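Local coordinates for bluetongue virus COAT protein VP7 (Bluetongue virus, PDB 1BVP) that forms the trimeric capsomers, 260 of them, that coat the VP3 scaffold of the virus core and bind receptors on the host cell surface, at residues G155-L163 with A241-F249. Residues are numbered along the deposited sequence; the frame is centred on the assembly and turned at random.
Sequences GPDMIQVSL and AMVQIQVVF
I159, V161 and L163 face I245, V243 and A241 across two antiparallel neighbours in the beta-sandwich domain of VP7, a jelly-roll-like fold set apart from the helical domain. The axes of the short strand segments 158-163 and 241-249 run at 161°. Seven backbone hydrogen bonds join 155-163 to 241-249, the last from V247 N to D157 O at the turn. The two bonds of the V161–V243 pair are typical: V161 N gives to V243 O at 2.8 Å, and V243 N returns to V161 O at 2.9 Å.

The apolar face is the tightly packed one. V161 and V243 lie side by side and point the same way, their CG2 methyls 3.8 Å apart. At the next pair, I159 CG1 reaches I245 CB at 3.7 Å; I159 chi1, 74°, puts CG1 between the backbone N and the carbonyl carbon, leaning over the partner strand. F129 packs on I159 from a loop, and V149 of the next strand lies on L163.

On the other, mixed face the polar Q160, S162, Q244 and Q246 sit with M158 and M242. Both ends of the Q160 amide are taken, by G139 N and Q137 O, while S162 OG bonds to F142 O and Q246 OE1 to R189. T135 and P156 of a neighbouring subunit pack against Q244 and Q246, placing this face near the trimer interface.

The turn end is the more open side: D157 and M158 are partly exposed. The D157 carboxylate and Q246 amide planes stand 71° apart, and D157 OD2 stays 3.8 Å from Q246 NE2. At the far end from the turn, M242 bends at its last torsion so that CE comes 3.6 Å from S162 OG and lies over the Q160 amide, 3.9 Å from Q160 CD.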
loop_
_atom_site.group_PDB
_atom_site.type_symbol
_atom_site.label_atom_id
_atom_site.label_comp_id
_atom_site.label_asym_id
_atom_site.label_seq_id
_atom_site.Cartn_x
_atom_site.Cartn_y
_atom_site.Cartn_z
ATOM N N GLY A 155 15.804 -13.439 15.415
ATOM C CA GLY A 155 15.036 -12.241 15.108
ATOM C C GLY A 155 13.706 -12.704 14.586
ATOM O O GLY A 155 13.513 -13.912 14.384
ATOM N N PRO A 156 12.769 -11.781 14.344
ATOM C CA PRO A 156 11.428 -12.118 13.838
ATOM C C PRO A 156 11.501 -12.606 12.399
ATOM O O PRO A 156 10.609 -13.305 11.942
ATOM C CB PRO A 156 10.690 -10.792 13.901
ATOM C CG PRO A 156 11.529 -9.911 14.815
ATOM C CD PRO A 156 12.921 -10.328 14.500
ATOM N N ASP A 157 12.616 -12.313 11.732
ATOM C CA ASP A 157 12.823 -12.686 10.336
ATOM C C ASP A 157 14.182 -13.294 10.104
ATOM O O ASP A 157 14.638 -13.373 8.955
ATOM C CB ASP A 157 12.758 -11.422 9.471
ATOM C CG ASP A 157 13.857 -10.406 9.804
ATOM O OD1 ASP A 157 14.490 -10.509 10.886
ATOM O OD2 ASP A 157 14.074 -9.484 8.976
ATOM N N MET A 158 14.784 -13.825 11.161
ATOM C CA MET A 158 16.152 -14.291 11.036
ATOM C C MET A 158 16.580 -15.515 11.822
ATOM O O MET A 158 16.098 -15.763 12.938
ATOM C CB MET A 158 17.004 -13.127 11.502
ATOM C CG MET A 158 18.366 -13.137 11.011
ATOM S SD MET A 158 18.583 -11.687 10.046
ATOM C CE MET A 158 19.339 -12.471 8.799
ATOM N N ILE A 159 17.486 -16.286 11.227
ATOM C CA ILE A 159 18.082 -17.425 11.920
ATOM C C ILE A 159 19.596 -17.341 11.683
ATOM O O ILE A 159 20.069 -16.668 10.732
ATOM C CB ILE A 159 17.583 -18.814 11.439
ATOM C CG1 ILE A 159 18.180 -19.171 10.089
ATOM C CG2 ILE A 159 16.074 -18.894 11.458
ATOM C CD1 ILE A 159 18.233 -20.647 9.868
ATOM N N GLN A 160 20.356 -17.967 12.580
ATOM C CA GLN A 160 21.830 -18.029 12.462
ATOM C C GLN A 160 22.171 -19.467 12.742
ATOM O O GLN A 160 21.425 -20.159 13.458
ATOM C CB GLN A 160 22.562 -17.105 13.433
ATOM C CG GLN A 160 22.196 -17.330 14.878
ATOM C CD GLN A 160 22.606 -16.177 15.764
ATOM O OE1 GLN A 160 23.033 -15.132 15.292
ATOM N NE2 GLN A 160 22.454 -16.354 17.061
ATOM N N VAL A 161 23.206 -19.938 12.057
ATOM C CA VAL A 161 23.668 -21.311 12.177
ATOM C C VAL A 161 25.142 -21.273 12.591
ATOM O O VAL A 161 25.935 -20.497 12.006
ATOM C CB VAL A 161 23.589 -22.040 10.800
ATOM C CG1 VAL A 161 23.711 -23.520 10.968
ATOM C CG2 VAL A 161 22.331 -21.702 10.095
ATOM N N SER A 162 25.478 -22.058 13.625
ATOM C CA SER A 162 26.864 -22.195 14.120
ATOM C C SER A 162 27.385 -23.501 13.528
ATOM O O SER A 162 26.736 -24.550 13.650
ATOM C CB SER A 162 26.908 -22.355 15.640
ATOM O OG SER A 162 26.342 -21.265 16.327
ATOM N N LEU A 163 28.534 -23.451 12.876
ATOM C CA LEU A 163 29.123 -24.660 12.291
ATOM C C LEU A 163 30.524 -24.964 12.886
ATOM O O LEU A 163 31.399 -24.067 12.934
ATOM C CB LEU A 163 29.332 -24.485 10.771
ATOM C CG LEU A 163 28.326 -24.269 9.642
ATOM C CD1 LEU A 163 27.475 -25.493 9.470
ATOM C CD2 LEU A 163 27.505 -23.041 9.910
ATOM N N ALA A 241 32.474 -21.427 12.223
ATOM C CA ALA A 241 31.825 -20.489 11.324
ATOM C C ALA A 241 30.393 -20.216 11.750
ATOM O O ALA A 241 29.769 -21.021 12.462
ATOM C CB ALA A 241 31.841 -21.036 9.901
ATOM N N MET A 242 29.900 -19.039 11.369
ATOM C CA MET A 242 28.509 -18.657 11.625
ATOM C C MET A 242 27.889 -18.030 10.380
ATOM O O MET A 242 28.549 -17.233 9.684
ATOM C CB MET A 242 28.405 -17.686 12.782
ATOM C CG MET A 242 28.339 -18.385 14.069
ATOM S SD MET A 242 27.890 -17.306 15.387
ATOM C CE MET A 242 26.111 -17.774 15.565
ATOM N N VAL A 243 26.677 -18.450 10.024
ATOM C CA VAL A 243 26.017 -17.814 8.880
ATOM C C VAL A 243 24.658 -17.328 9.321
ATOM O O VAL A 243 24.075 -17.927 10.255
ATOM C CB VAL A 243 25.831 -18.769 7.655
ATOM C CG1 VAL A 243 27.145 -19.389 7.265
ATOM C CG2 VAL A 243 24.810 -19.835 7.943
ATOM N N GLN A 244 24.220 -16.174 8.790
ATOM C CA GLN A 244 22.841 -15.729 9.081
ATOM C C GLN A 244 22.014 -15.954 7.843
ATOM O O GLN A 244 22.523 -15.874 6.714
ATOM C CB GLN A 244 22.703 -14.293 9.532
ATOM C CG GLN A 244 22.636 -13.280 8.470
ATOM C CD GLN A 244 22.382 -11.906 9.058
ATOM O OE1 GLN A 244 22.139 -11.797 10.250
ATOM N NE2 GLN A 244 22.438 -10.852 8.231
ATOM N N ILE A 245 20.788 -16.396 8.061
ATOM C CA ILE A 245 19.860 -16.617 6.958
ATOM C C ILE A 245 18.627 -15.804 7.263
ATOM O O ILE A 245 17.981 -15.983 8.311
ATOM C CB ILE A 245 19.479 -18.065 6.793
ATOM C CG1 ILE A 245 20.719 -18.879 6.407
ATOM C CG2 ILE A 245 18.438 -18.173 5.721
ATOM C CD1 ILE A 245 20.467 -20.390 6.432
ATOM N N GLN A 246 18.402 -14.814 6.408
ATOM C CA GLN A 246 17.274 -13.893 6.533
ATOM C C GLN A 246 16.097 -14.228 5.627
ATOM O O GLN A 246 16.299 -14.485 4.428
ATOM C CB GLN A 246 17.717 -12.511 6.132
ATOM C CG GLN A 246 16.662 -11.485 6.343
ATOM C CD GLN A 246 17.053 -10.129 5.779
ATOM O OE1 GLN A 246 18.169 -9.945 5.276
ATOM N NE2 GLN A 246 16.128 -9.171 5.850
ATOM N N VAL A 247 14.887 -14.246 6.197
ATOM C CA VAL A 247 13.675 -14.451 5.396
ATOM C C VAL A 247 13.219 -13.022 5.049
ATOM O O VAL A 247 12.556 -12.343 5.863
ATOM C CB VAL A 247 12.546 -15.204 6.147
ATOM C CG1 VAL A 247 11.286 -15.186 5.330
ATOM C CG2 VAL A 247 12.939 -16.641 6.383
ATOM N N VAL A 248 13.621 -12.553 3.866
ATOM C CA VAL A 248 13.271 -11.209 3.443
ATOM C C VAL A 248 11.758 -10.978 3.287
ATOM O O VAL A 248 11.258 -9.902 3.624
ATOM C CB VAL A 248 14.156 -10.710 2.294
ATOM C CG1 VAL A 248 14.671 -11.830 1.512
ATOM C CG2 VAL A 248 13.418 -9.729 1.455
ATOM N N PHE A 249 11.035 -12.008 2.844
ATOM C CA PHE A 249 9.571 -12.009 2.764
ATOM C C PHE A 249 9.150 -13.363 2.271
ATOM O O PHE A 249 9.951 -14.096 1.691
ATOM C CB PHE A 249 8.983 -10.905 1.873
ATOM C CG PHE A 249 9.276 -11.066 0.417
ATOM C CD1 PHE A 249 10.421 -10.508 -0.143
ATOM C CD2 PHE A 249 8.412 -11.780 -0.403
ATOM C CE1 PHE A 249 10.704 -10.664 -1.509
ATOM C CE2 PHE A 249 8.692 -11.937 -1.768
ATOM C CZ PHE A 249 9.839 -11.380 -2.316
#